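PDB 6U7J: beta-glucuronidase from uncultured Clostridium sp., which hydrolyses beta-D-glucuronides to release glucuronic acid and, as a gut bacterial enzyme, probably frees estrogens from their glucuronide conjugates. Local coordinates for residues B[58-63]-B[183-188]; B[99-104]-B[122-127]; B[179-184]-B[555-560]; B[336-341]-B[358-363]; B[351-356]-B[404-409]. All blocks are in the same frame, centred on the assembly; numbering follows the deposited sequence.

From the N terminus, interaction 1 opens at residues 58-63 and closes a loop of about 120 residues at 183-188; the much shorter loop of interaction 2 (99-104 to 122-127) lies wholly within it, and all four segments belong to the sugar-binding domain. Interaction 3 starts where interaction 1 ends, sharing Gly183 and Ile184, and reaches 371 residues onward to the TIM barrel domain, so it ties the two domains together. Interactions 4 and 5 both fall inside that long loop. They cross, since 351-356 comes before 358-363 and 404-409 after it, and a backbone bond from Val359 N to Cys408 O (2.9 Å) joins them within the barrel.

Interaction 1: residues B[58-63]-B[183-188]; sequences PSSYND and GIHRPV
Ser60 OG is approached by several groups at once. Within this contact His185 NE2 stands 2.7 Å from Ser60 OG, but the N-H...O angle is only 121°, so the bond is bent and weak despite its length. The stronger partner of the hydroxyl is the backbone N of Lys315, with a further weak bond to Arg313 O. The imidazole presents its edge, the serine oxygen lying near the ring plane, and it gets there because His185 CG sits anti to its own carbonyl carbon (chi1 -69°), which turns the ring back toward residues 58-63. Its other nitrogen, ND1, makes a weak bond to Thr102 OG1. The straighter link is between backbones: Ser59 N donates to Ile184 O at 2.9 Å with 157° at the hydrogen, and Pro58 CA adds a CA-H...O contact of 3.1 Å to Ile184 O. The chains run in nearly opposite directions, a weakly bonded two-stranded pairing in the sugar-binding domain of the glycoside hydrolase family 2 fold, just after strand 53-57 and just before strand 188-193. Pro58, preceded by a cis peptide bond, lays CB 3.2 Å from His185 O. At the far end Tyr61 CD2 rests 4.0 Å from Gly183 CA; at the backbone angles of Gly183 a CB would jam against the preceding carbonyl oxygen and also run into Ser59 O. Arg186 forms a salt bridge with Glu308 through NH2, while the side chain of Pro187 comes within about 4 Å of a bound calcium ion.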
# COMPACT_ATOMS: atom_id res chain seq x y z
N PRO B 58 24.97 11.41 -15.61
CA PRO B 58 25.29 10.40 -14.60
C PRO B 58 24.07 9.57 -14.16
O PRO B 58 22.95 10.07 -14.20
CB PRO B 58 25.81 11.25 -13.43
CG PRO B 58 25.02 12.52 -13.55
CD PRO B 58 24.73 12.74 -15.01
N SER B 59 24.33 8.33 -13.71
CA SER B 59 23.30 7.35 -13.35
C SER B 59 23.99 6.01 -13.14
O SER B 59 25.05 5.76 -13.72
CB SER B 59 22.23 7.21 -14.45
OG SER B 59 21.21 6.28 -14.08
N SER B 60 23.42 5.16 -12.29
CA SER B 60 23.73 3.74 -12.33
C SER B 60 23.06 3.13 -13.56
O SER B 60 22.03 3.63 -14.03
CB SER B 60 23.24 3.05 -11.05
OG SER B 60 23.64 3.75 -9.87
N TYR B 61 23.63 2.05 -14.10
CA TYR B 61 22.95 1.37 -15.20
C TYR B 61 21.95 0.32 -14.74
O TYR B 61 21.17 -0.17 -15.57
CB TYR B 61 23.95 0.71 -16.16
CG TYR B 61 24.86 -0.36 -15.58
CD1 TYR B 61 24.41 -1.66 -15.36
CD2 TYR B 61 26.19 -0.08 -15.31
CE1 TYR B 61 25.26 -2.63 -14.85
CE2 TYR B 61 27.04 -1.03 -14.81
CZ TYR B 61 26.58 -2.31 -14.58
OH TYR B 61 27.46 -3.25 -14.08
N ASN B 62 21.92 -0.02 -13.46
CA ASN B 62 21.26 -1.26 -13.04
C ASN B 62 19.74 -1.18 -13.09
O ASN B 62 19.09 -2.19 -13.34
CB ASN B 62 21.72 -1.66 -11.64
CG ASN B 62 23.24 -1.69 -11.51
OD1 ASN B 62 23.88 -0.65 -11.30
ND2 ASN B 62 23.80 -2.86 -11.61
N ASP B 63 19.13 -0.01 -12.85
CA ASP B 63 17.67 0.07 -12.80
C ASP B 63 17.06 0.77 -14.02
O ASP B 63 15.87 1.09 -14.01
CB ASP B 63 17.22 0.76 -11.51
CG ASP B 63 17.50 -0.07 -10.28
OD1 ASP B 63 17.79 -1.29 -10.42
OD2 ASP B 63 17.45 0.51 -9.17
N GLY B 183 28.20 2.16 -12.54
CA GLY B 183 28.03 3.05 -13.67
C GLY B 183 28.85 4.31 -13.48
O GLY B 183 29.79 4.33 -12.70
N ILE B 184 28.49 5.35 -14.22
CA ILE B 184 29.13 6.66 -14.12
C ILE B 184 28.18 7.55 -13.34
O ILE B 184 27.25 8.13 -13.90
CB ILE B 184 29.47 7.24 -15.50
CG1 ILE B 184 30.35 6.25 -16.29
CG2 ILE B 184 30.17 8.59 -15.38
CD1 ILE B 184 30.72 6.72 -17.70
N HIS B 185 28.43 7.70 -12.04
CA HIS B 185 27.47 8.28 -11.11
C HIS B 185 27.54 9.80 -10.99
O HIS B 185 26.61 10.39 -10.43
CB HIS B 185 27.66 7.68 -9.72
CG HIS B 185 27.26 6.24 -9.63
ND1 HIS B 185 27.95 5.32 -8.88
CD2 HIS B 185 26.23 5.58 -10.21
CE1 HIS B 185 27.35 4.15 -8.98
NE2 HIS B 185 26.31 4.27 -9.79
N ARG B 186 28.61 10.43 -11.48
CA ARG B 186 28.85 11.85 -11.29
C ARG B 186 29.26 12.50 -12.61
O ARG B 186 29.68 11.80 -13.54
CB ARG B 186 29.91 12.07 -10.20
CG ARG B 186 29.36 11.64 -8.84
CD ARG B 186 30.32 11.78 -7.69
NE ARG B 186 29.81 11.05 -6.54
CZ ARG B 186 30.53 10.70 -5.49
NH1 ARG B 186 31.82 11.02 -5.43
NH2 ARG B 186 29.96 10.02 -4.51
N PRO B 187 29.09 13.82 -12.73
CA PRO B 187 29.32 14.49 -14.02
C PRO B 187 30.70 14.20 -14.60
O PRO B 187 31.70 14.15 -13.88
CB PRO B 187 29.17 15.97 -13.68
CG PRO B 187 28.26 15.99 -12.51
CD PRO B 187 28.54 14.74 -11.73
N VAL B 188 30.74 14.02 -15.92
CA VAL B 188 31.97 13.98 -16.70
C VAL B 188 32.20 15.37 -17.29
O VAL B 188 31.28 15.97 -17.84
CB VAL B 188 31.91 12.92 -17.82
CG1 VAL B 188 33.26 12.86 -18.60
CG2 VAL B 188 31.56 11.57 -17.25

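Interaction 2: residues B[99-104]-B[122-127]; sequences GSVTHH and LPFEAD
Val101 puts its CG2 methyl against the rim of the Phe124 ring, 3.8 Å from Phe124 CZ and close to the ring plane, so the valine meets an edge and not a face. The methyl lies there because Val101 CG2 is anti to its carbonyl carbon, while CG1 takes the place anti to the backbone N (chi1 171°). Phe124 is held further by a stack with His117 and by the ring of Phe98. Next, the carbonyl of Gly99 packs on the proline. Gly99 O comes 3.1 Å from Pro123 CA and 3.5 Å from Pro123 CB; Pro123 N, at 3.2 Å from Gly99 O, has no hydrogen to give, so this is packing without a bond. The polar link is indirect: a water accepts from Val101 N at 2.9 Å and donates to Leu122 O at 3.0 Å, although more acceptors surround that water than it has protons. In the beta sandwich of the sugar-binding domain, residues 99-104 leave strand 93-98, the antiparallel neighbour of strand 124-127, and enter strand 104-109 through a classic beta bulge in which His103 and His104 both face Gly144. The peptide bond before His103 is cis. The nearest atom of Gly99 is about 4 Å from a bound calcium ion, and Leu122 and Pro123 touch helix 386-403 of the barrel.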
# COMPACT_ATOMS: atom_id res chain seq x y z
N GLY B 99 33.89 12.74 -12.14
CA GLY B 99 33.54 12.90 -10.74
C GLY B 99 33.66 11.60 -9.98
O GLY B 99 34.08 11.57 -8.82
N SER B 100 33.32 10.49 -10.64
CA SER B 100 33.51 9.15 -10.12
C SER B 100 33.07 8.14 -11.17
O SER B 100 32.21 8.44 -12.00
CB SER B 100 32.74 8.94 -8.81
OG SER B 100 31.36 8.81 -9.07
N VAL B 101 33.67 6.96 -11.14
CA VAL B 101 33.28 5.80 -11.93
C VAL B 101 33.30 4.62 -10.98
O VAL B 101 34.33 4.38 -10.34
CB VAL B 101 34.22 5.55 -13.13
CG1 VAL B 101 33.90 4.22 -13.79
CG2 VAL B 101 34.12 6.68 -14.14
N THR B 102 32.19 3.91 -10.87
CA THR B 102 31.98 2.91 -9.82
C THR B 102 31.99 1.52 -10.42
O THR B 102 31.07 1.17 -11.17
CB THR B 102 30.65 3.18 -9.12
OG1 THR B 102 30.57 4.58 -8.78
CG2 THR B 102 30.49 2.32 -7.88
N HIS B 103 32.97 0.69 -10.06
CA HIS B 103 34.02 0.97 -9.09
C HIS B 103 35.37 1.26 -9.74
O HIS B 103 36.17 2.02 -9.20
CB HIS B 103 34.20 -0.23 -8.15
CG HIS B 103 33.04 -0.47 -7.24
ND1 HIS B 103 32.85 0.23 -6.07
CD2 HIS B 103 32.02 -1.36 -7.31
CE1 HIS B 103 31.77 -0.21 -5.46
NE2 HIS B 103 31.24 -1.18 -6.19
N HIS B 104 35.60 0.62 -10.88
CA HIS B 104 36.89 0.62 -11.57
C HIS B 104 36.73 1.16 -12.98
O HIS B 104 35.75 0.86 -13.66
CB HIS B 104 37.47 -0.80 -11.62
CG HIS B 104 37.44 -1.51 -10.31
ND1 HIS B 104 38.10 -1.05 -9.20
CD2 HIS B 104 36.80 -2.65 -9.92
CE1 HIS B 104 37.89 -1.87 -8.19
NE2 HIS B 104 37.10 -2.84 -8.60
N LEU B 122 35.37 8.71 -5.71
CA LEU B 122 36.26 9.87 -5.65
C LEU B 122 36.74 10.21 -7.05
O LEU B 122 36.95 9.31 -7.87
CB LEU B 122 37.46 9.61 -4.72
CG LEU B 122 37.15 9.69 -3.23
CD1 LEU B 122 38.27 9.05 -2.42
CD2 LEU B 122 36.93 11.13 -2.81
N PRO B 123 36.92 11.49 -7.36
CA PRO B 123 37.18 11.90 -8.74
C PRO B 123 38.58 11.54 -9.20
O PRO B 123 39.49 11.25 -8.42
CB PRO B 123 37.00 13.41 -8.70
CG PRO B 123 37.41 13.79 -7.31
CD PRO B 123 36.90 12.65 -6.44
N PHE B 124 38.76 11.57 -10.52
CA PHE B 124 40.07 11.45 -11.14
C PHE B 124 40.05 12.21 -12.45
O PHE B 124 38.99 12.58 -12.96
CB PHE B 124 40.47 9.98 -11.34
CG PHE B 124 39.51 9.18 -12.19
CD1 PHE B 124 38.34 8.66 -11.64
CD2 PHE B 124 39.79 8.92 -13.52
CE1 PHE B 124 37.46 7.91 -12.41
CE2 PHE B 124 38.91 8.17 -14.31
CZ PHE B 124 37.74 7.66 -13.75
N GLU B 125 41.24 12.48 -12.99
CA GLU B 125 41.30 13.26 -14.21
C GLU B 125 42.52 12.86 -15.04
O GLU B 125 43.42 12.16 -14.57
CB GLU B 125 41.28 14.77 -13.92
CG GLU B 125 42.39 15.27 -13.03
CD GLU B 125 42.32 16.78 -12.77
OE1 GLU B 125 41.22 17.37 -12.77
OE2 GLU B 125 43.39 17.37 -12.58
N ALA B 126 42.52 13.29 -16.29
CA ALA B 126 43.60 13.02 -17.23
C ALA B 126 43.87 14.28 -18.02
O ALA B 126 42.93 14.89 -18.54
CB ALA B 126 43.24 11.87 -18.19
N ASP B 127 45.13 14.69 -18.09
CA ASP B 127 45.54 15.79 -18.96
C ASP B 127 45.56 15.26 -20.39
O ASP B 127 46.34 14.37 -20.70
CB ASP B 127 46.91 16.31 -18.52
CG ASP B 127 47.34 17.58 -19.27
OD1 ASP B 127 47.35 17.58 -20.51
OD2 ASP B 127 47.67 18.58 -18.60
O HOH W 1 35.67 6.87 -9.05

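Interaction 3: residues B[179-184]-B[555-560]; sequences FNYSGI and DFMTAF
Phe179 N donates to Met557 O at 3.2 Å with 162° at the hydrogen, and the two chains come nearest at Phe179 and Thr558, whose CA atoms are 4.1 Å apart. This is the single hydrogen bond across the contact, so side chains supply the rest. The Phe179 ring turns its edge to the next carbonyl, with Phe179 CD2 3.5 Å from Thr558 O near the ring plane. Met557 is bent at both chi2 and chi3 (-59° and -74°), and this curl returns Met557 CE to 3.9 Å from Phe179 CD2. From another direction Tyr181 comes in roughly at right angles to the methionine chain, its OH 3.3 Å from Met557 CB. The hydroxyl is also gripped by Asp63 OD2 and Arg575 NH2. Residues 555-560 follow strand 545-551 of the TIM barrel, so the contact lies toward the C-terminal ends of the barrel strands and joins that domain to the sugar-binding domain. Asn180 centres an inverse gamma turn whose Tyr181 N to Phe179 O bond, 2.8 Å long, is weak; the reversal puts Phe179 CD1 3.6 Å above the plane of the Tyr181 ring, over its centre. At the margin Phe560 CZ reaches Phe179 CE2 at 4.3 Å, and Phe560 and Met557 also pack against Val521 and Lys517 of the second subunit.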
# COMPACT_ATOMS: atom_id res chain seq x y z
N PHE B 179 22.87 -1.92 -2.24
CA PHE B 179 23.01 -2.55 -3.55
C PHE B 179 24.29 -2.09 -4.24
O PHE B 179 24.65 -0.91 -4.22
CB PHE B 179 21.78 -2.23 -4.41
CG PHE B 179 21.69 -3.05 -5.66
CD1 PHE B 179 22.27 -2.61 -6.85
CD2 PHE B 179 21.06 -4.27 -5.64
CE1 PHE B 179 22.21 -3.37 -8.00
CE2 PHE B 179 20.98 -5.06 -6.81
CZ PHE B 179 21.57 -4.60 -7.98
N ASN B 180 25.01 -3.04 -4.86
CA ASN B 180 26.29 -2.71 -5.51
C ASN B 180 26.06 -2.10 -6.89
O ASN B 180 26.43 -2.66 -7.92
CB ASN B 180 27.18 -3.95 -5.59
CG ASN B 180 28.65 -3.59 -5.90
OD1 ASN B 180 29.15 -2.55 -5.47
ND2 ASN B 180 29.33 -4.46 -6.63
N TYR B 181 25.42 -0.92 -6.89
CA TYR B 181 25.16 -0.17 -8.12
C TYR B 181 26.47 0.18 -8.81
O TYR B 181 27.47 0.51 -8.17
CB TYR B 181 24.42 1.13 -7.83
CG TYR B 181 22.93 1.01 -7.56
CD1 TYR B 181 22.05 0.64 -8.57
CD2 TYR B 181 22.42 1.32 -6.31
CE1 TYR B 181 20.71 0.55 -8.33
CE2 TYR B 181 21.05 1.23 -6.05
CZ TYR B 181 20.21 0.84 -7.07
OH TYR B 181 18.87 0.77 -6.84
N SER B 182 26.44 0.18 -10.14
CA SER B 182 27.61 0.46 -10.94
C SER B 182 27.23 1.40 -12.07
O SER B 182 26.07 1.44 -12.50
CB SER B 182 28.22 -0.83 -11.48
OG SER B 182 29.42 -0.59 -12.19
N GLY B 183 28.20 2.16 -12.54
CA GLY B 183 28.03 3.05 -13.67
C GLY B 183 28.85 4.31 -13.48
O GLY B 183 29.79 4.33 -12.70
N ILE B 184 28.49 5.35 -14.22
CA ILE B 184 29.13 6.66 -14.12
C ILE B 184 28.18 7.55 -13.34
O ILE B 184 27.25 8.13 -13.90
CB ILE B 184 29.47 7.24 -15.50
CG1 ILE B 184 30.35 6.25 -16.29
CG2 ILE B 184 30.17 8.59 -15.38
CD1 ILE B 184 30.72 6.72 -17.70
N ASP B 555 14.28 5.31 2.74
CA ASP B 555 14.32 3.95 2.21
C ASP B 555 15.28 3.91 1.02
O ASP B 555 15.29 4.83 0.20
CB ASP B 555 12.91 3.51 1.79
CG ASP B 555 11.91 3.43 2.99
OD1 ASP B 555 12.34 3.40 4.15
OD2 ASP B 555 10.67 3.40 2.76
N PHE B 556 16.12 2.88 0.95
CA PHE B 556 17.13 2.76 -0.11
C PHE B 556 17.28 1.31 -0.52
O PHE B 556 16.86 0.39 0.18
CB PHE B 556 18.49 3.32 0.33
CG PHE B 556 19.09 2.60 1.49
CD1 PHE B 556 19.95 1.51 1.28
CD2 PHE B 556 18.83 3.01 2.81
CE1 PHE B 556 20.51 0.83 2.36
CE2 PHE B 556 19.39 2.34 3.90
CZ PHE B 556 20.24 1.26 3.68
N MET B 557 17.92 1.09 -1.67
CA MET B 557 17.99 -0.25 -2.23
C MET B 557 19.14 -1.03 -1.62
O MET B 557 20.18 -0.47 -1.27
CB MET B 557 18.16 -0.22 -3.75
CG MET B 557 16.89 -0.57 -4.52
SD MET B 557 16.19 -2.22 -4.18
CE MET B 557 17.33 -3.28 -5.04
N THR B 558 18.95 -2.34 -1.50
CA THR B 558 19.95 -3.26 -0.98
C THR B 558 20.07 -4.46 -1.91
O THR B 558 19.18 -4.74 -2.72
CB THR B 558 19.59 -3.80 0.42
OG1 THR B 558 18.46 -4.68 0.30
CG2 THR B 558 19.26 -2.68 1.39
N ALA B 559 21.17 -5.19 -1.76
CA ALA B 559 21.23 -6.53 -2.34
C ALA B 559 20.05 -7.35 -1.84
O ALA B 559 19.53 -7.13 -0.74
CB ALA B 559 22.56 -7.20 -1.99
N PHE B 560 19.59 -8.28 -2.68
CA PHE B 560 18.39 -9.05 -2.34
C PHE B 560 18.64 -9.96 -1.14
O PHE B 560 19.70 -10.57 -1.03
CB PHE B 560 17.93 -9.90 -3.53
CG PHE B 560 17.79 -9.12 -4.78
CD1 PHE B 560 16.93 -8.03 -4.83
CD2 PHE B 560 18.52 -9.46 -5.90
CE1 PHE B 560 16.81 -7.29 -5.99
CE2 PHE B 560 18.40 -8.73 -7.06
CZ PHE B 560 17.55 -7.64 -7.11

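Interaction 4: residues B[336-341]-B[358-363]; sequences SFRTSH and VVIDEV
Glu362 carries the tight end of this contact, while just beyond it, at Val363, the packing is looser; both are buried. Glu362 OE1 takes a salt bridge from Arg338 NH1 at 2.8 Å, met on its syn side and in the guanidinium plane, and also bonds Ser413 OG. His341 ND1 donates to Glu362 OE2 at 2.9 Å; the oxygen lies near the imidazole plane, met nearly along its C-O bond, with ring and carboxylate almost coplanar, and accepts a weak, bent bond from His341 N. The glutamate reaches both partners because its chain is extended, with CG anti to the backbone N (chi1 -169°). Thr339 OG1 accepts from Glu362 N at 3.0 Å and bonds Tyr342 O. Between the strands, Thr339 N to Ile360 O at 2.9 Å and Ile360 N to Phe337 O at 3.0 Å are nearly straight; the axes of strands 336-338 and 358-362 approach to 4.8 Å and run parallel within 7°. On the face bearing Phe337 and Val359, Val359 CG2 makes a CH-pi contact 3.9 Å from the ring centroid. Past Glu362 the closest atoms of His341 and Val363 are two carbonyl oxygens 4.1 Å apart. Arg338 NH2 is further paired with Glu506. Strand 336-338, helix 346-355 and strand 358-362 form a beta-alpha-beta crossover of the TIM barrel, with this network at the C-terminal strand ends, where such enzymes place their active sites.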
# COMPACT_ATOMS: atom_id res chain seq x y z
N SER B 336 22.85 17.95 10.73
CA SER B 336 24.05 17.23 10.34
C SER B 336 23.66 15.96 9.58
O SER B 336 22.54 15.46 9.71
CB SER B 336 24.90 16.89 11.57
OG SER B 336 24.13 16.19 12.56
N PHE B 337 24.60 15.44 8.79
CA PHE B 337 24.52 14.07 8.30
C PHE B 337 25.91 13.48 8.22
O PHE B 337 26.93 14.18 8.30
CB PHE B 337 23.80 13.97 6.93
CG PHE B 337 24.42 14.80 5.82
CD1 PHE B 337 24.03 16.11 5.61
CD2 PHE B 337 25.35 14.23 4.95
CE1 PHE B 337 24.59 16.86 4.58
CE2 PHE B 337 25.90 14.97 3.91
CZ PHE B 337 25.52 16.29 3.73
N ARG B 338 25.94 12.15 8.09
CA ARG B 338 27.17 11.39 7.84
C ARG B 338 27.11 10.82 6.43
O ARG B 338 26.07 10.30 6.01
CB ARG B 338 27.35 10.27 8.87
CG ARG B 338 28.48 9.31 8.51
CD ARG B 338 28.79 8.31 9.62
NE ARG B 338 27.62 7.51 9.97
CZ ARG B 338 27.54 6.19 9.81
NH1 ARG B 338 28.56 5.52 9.28
NH2 ARG B 338 26.43 5.54 10.16
N THR B 339 28.21 10.94 5.67
CA THR B 339 28.23 10.44 4.30
C THR B 339 28.39 8.92 4.33
O THR B 339 29.39 8.35 3.89
CB THR B 339 29.32 11.11 3.46
OG1 THR B 339 30.59 10.53 3.76
CG2 THR B 339 29.36 12.60 3.72
N SER B 340 27.35 8.23 4.84
CA SER B 340 27.42 6.84 5.21
C SER B 340 27.89 5.97 4.05
O SER B 340 27.22 5.83 3.03
CB SER B 340 26.08 6.31 5.80
OG SER B 340 24.96 6.90 5.16
N HIS B 341 29.13 5.53 4.23
CA HIS B 341 29.86 4.39 3.71
C HIS B 341 30.61 4.72 2.45
O HIS B 341 31.18 3.84 1.85
CB HIS B 341 29.02 3.13 3.60
CG HIS B 341 28.12 2.92 4.79
ND1 HIS B 341 28.44 3.38 6.05
CD2 HIS B 341 26.92 2.27 4.92
CE1 HIS B 341 27.48 3.08 6.89
NE2 HIS B 341 26.55 2.39 6.24
N VAL B 358 26.44 20.47 9.18
CA VAL B 358 27.66 19.85 9.68
C VAL B 358 27.73 18.41 9.18
O VAL B 358 26.72 17.70 9.18
CB VAL B 358 27.70 19.92 11.22
CG1 VAL B 358 28.79 19.06 11.77
CG2 VAL B 358 27.87 21.37 11.66
N VAL B 359 28.90 17.97 8.73
CA VAL B 359 29.02 16.71 8.02
C VAL B 359 30.14 15.88 8.64
O VAL B 359 31.20 16.40 8.99
CB VAL B 359 29.27 16.96 6.51
CG1 VAL B 359 29.55 15.68 5.76
CG2 VAL B 359 28.08 17.66 5.90
N ILE B 360 29.87 14.59 8.83
CA ILE B 360 30.90 13.60 9.10
C ILE B 360 31.21 12.93 7.77
O ILE B 360 30.33 12.29 7.17
CB ILE B 360 30.45 12.57 10.16
CG1 ILE B 360 30.11 13.25 11.49
CG2 ILE B 360 31.53 11.52 10.40
CD1 ILE B 360 29.44 12.28 12.48
N ASP B 361 32.44 13.09 7.29
CA ASP B 361 32.88 12.62 5.98
C ASP B 361 33.57 11.25 6.10
O ASP B 361 34.54 11.10 6.86
CB ASP B 361 33.85 13.64 5.40
CG ASP B 361 33.78 13.76 3.89
OD1 ASP B 361 33.20 12.89 3.20
OD2 ASP B 361 34.36 14.74 3.39
N GLU B 362 33.09 10.27 5.33
CA GLU B 362 33.44 8.87 5.56
C GLU B 362 33.99 8.20 4.30
O GLU B 362 33.47 8.42 3.20
CB GLU B 362 32.23 8.08 6.07
CG GLU B 362 32.54 6.67 6.59
CD GLU B 362 31.34 6.00 7.25
OE1 GLU B 362 31.17 6.17 8.49
OE2 GLU B 362 30.55 5.32 6.54
N VAL B 363 35.03 7.37 4.46
CA VAL B 363 35.61 6.61 3.34
C VAL B 363 34.92 5.25 3.22
O VAL B 363 34.35 4.76 4.21
CB VAL B 363 37.13 6.44 3.49
CG1 VAL B 363 37.85 7.78 3.32
CG2 VAL B 363 37.50 5.75 4.81

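Interaction 5: residues B[351-356]-B[404-409]; sequences MADQKG and KNHPCV
Ala352 is the first residue of the helix to touch the loop: its CB lies 3.8 Å from Cys408 SG, a small apolar contact. Asp353 follows and carries most of the contact with its two carboxylate oxygens. Asp353 OD1 accepts from Cys408 N at 2.8 Å, met almost end-on to its C-O bond. Asp353 OD2 takes His406 ND1 on the syn side but well out of the carboxylate plane, and the carboxylate and imidazole planes stand 51° apart; the modelled length of 2.5 Å is doubtfully short and may reflect coordinate error. Asp353 CG lies anti to its carbonyl carbon (chi1 -84°), and this leans the acid toward the turn. The ring of Pro407 crosses the carboxylate at about a right angle, with Pro407 CD 3.2 Å from Asp353 OD1. Together these bonds fix the rotation of the carboxylate. The backbone oxygen of Asp353 meets Trp257 NE1. Lys355 NZ, farther along, forms a salt bridge with Asp54 of the third subunit, and Gly356 leaves the helix with positive phi (74°). The facing residues form a type I turn from His406 to Val409, closed by Val409 N to His406 O at 3.2 Å. Helix 346-355 thus ends beside the loop that leads from helix 386-403 into strand 409-416, a packing typical of the N-terminal end of a TIM barrel, where helices run back into the next strand.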
# COMPACT_ATOMS: atom_id res chain seq x y z
N MET B 351 26.79 22.22 -1.13
CA MET B 351 25.49 22.58 -0.58
C MET B 351 25.54 22.69 0.95
O MET B 351 25.04 23.65 1.53
CB MET B 351 24.44 21.57 -1.04
CG MET B 351 22.98 22.00 -0.87
SD MET B 351 21.85 21.03 -1.91
CE MET B 351 22.91 20.80 -3.34
N ALA B 352 26.15 21.70 1.60
CA ALA B 352 26.28 21.73 3.05
C ALA B 352 27.10 22.93 3.51
O ALA B 352 26.83 23.51 4.57
CB ALA B 352 26.90 20.42 3.55
N ASP B 353 28.13 23.30 2.74
CA ASP B 353 28.87 24.52 3.05
C ASP B 353 27.95 25.73 3.02
O ASP B 353 28.01 26.59 3.91
CB ASP B 353 30.02 24.74 2.06
CG ASP B 353 31.27 23.97 2.44
OD1 ASP B 353 31.36 23.45 3.58
OD2 ASP B 353 32.16 23.86 1.58
N GLN B 354 27.11 25.84 1.99
CA GLN B 354 26.29 27.03 1.85
C GLN B 354 25.14 27.05 2.85
O GLN B 354 24.76 28.13 3.31
CB GLN B 354 25.76 27.14 0.43
CG GLN B 354 26.81 27.67 -0.52
CD GLN B 354 26.45 27.45 -1.98
OE1 GLN B 354 25.34 27.76 -2.41
NE2 GLN B 354 27.40 26.93 -2.74
N LYS B 355 24.57 25.90 3.20
CA LYS B 355 23.44 25.89 4.12
C LYS B 355 23.86 25.75 5.57
O LYS B 355 22.99 25.74 6.45
CB LYS B 355 22.47 24.77 3.75
CG LYS B 355 21.73 25.01 2.45
CD LYS B 355 20.97 23.76 2.05
CE LYS B 355 20.35 23.92 0.68
NZ LYS B 355 19.56 25.17 0.56
N GLY B 356 25.15 25.64 5.86
CA GLY B 356 25.58 25.53 7.24
C GLY B 356 25.31 24.19 7.89
O GLY B 356 25.07 24.14 9.10
N LYS B 404 39.37 18.91 2.00
CA LYS B 404 40.07 19.54 3.12
C LYS B 404 39.60 20.97 3.36
O LYS B 404 39.61 21.43 4.51
CB LYS B 404 41.58 19.54 2.86
CG LYS B 404 41.98 20.17 1.52
CD LYS B 404 43.43 19.91 1.18
CE LYS B 404 43.81 20.66 -0.09
NZ LYS B 404 45.21 20.40 -0.51
N ASN B 405 39.19 21.67 2.32
CA ASN B 405 38.82 23.08 2.44
C ASN B 405 37.35 23.29 2.74
O ASN B 405 36.90 24.44 2.83
CB ASN B 405 39.22 23.82 1.17
CG ASN B 405 40.72 23.85 0.98
OD1 ASN B 405 41.47 24.00 1.95
ND2 ASN B 405 41.18 23.70 -0.26
N HIS B 406 36.58 22.21 2.91
CA HIS B 406 35.17 22.34 3.24
C HIS B 406 34.98 22.61 4.74
O HIS B 406 35.26 21.75 5.58
CB HIS B 406 34.42 21.06 2.85
CG HIS B 406 34.14 20.95 1.37
ND1 HIS B 406 33.52 21.94 0.65
CD2 HIS B 406 34.37 19.93 0.50
CE1 HIS B 406 33.40 21.56 -0.61
NE2 HIS B 406 33.90 20.34 -0.72
N PRO B 407 34.50 23.80 5.12
CA PRO B 407 34.13 24.01 6.52
C PRO B 407 33.00 23.10 6.98
O PRO B 407 32.90 22.83 8.19
CB PRO B 407 33.69 25.48 6.55
CG PRO B 407 33.21 25.74 5.14
CD PRO B 407 34.11 24.93 4.26
N CYS B 408 32.16 22.58 6.09
CA CYS B 408 31.09 21.73 6.61
C CYS B 408 31.66 20.43 7.22
O CYS B 408 31.06 19.89 8.16
CB CYS B 408 30.03 21.47 5.53
SG CYS B 408 30.61 20.37 4.19
N VAL B 409 32.83 19.97 6.77
CA VAL B 409 33.39 18.73 7.29
C VAL B 409 34.03 18.99 8.65
O VAL B 409 35.04 19.70 8.75
CB VAL B 409 34.41 18.13 6.33
CG1 VAL B 409 35.12 16.92 6.96
CG2 VAL B 409 33.70 17.73 5.06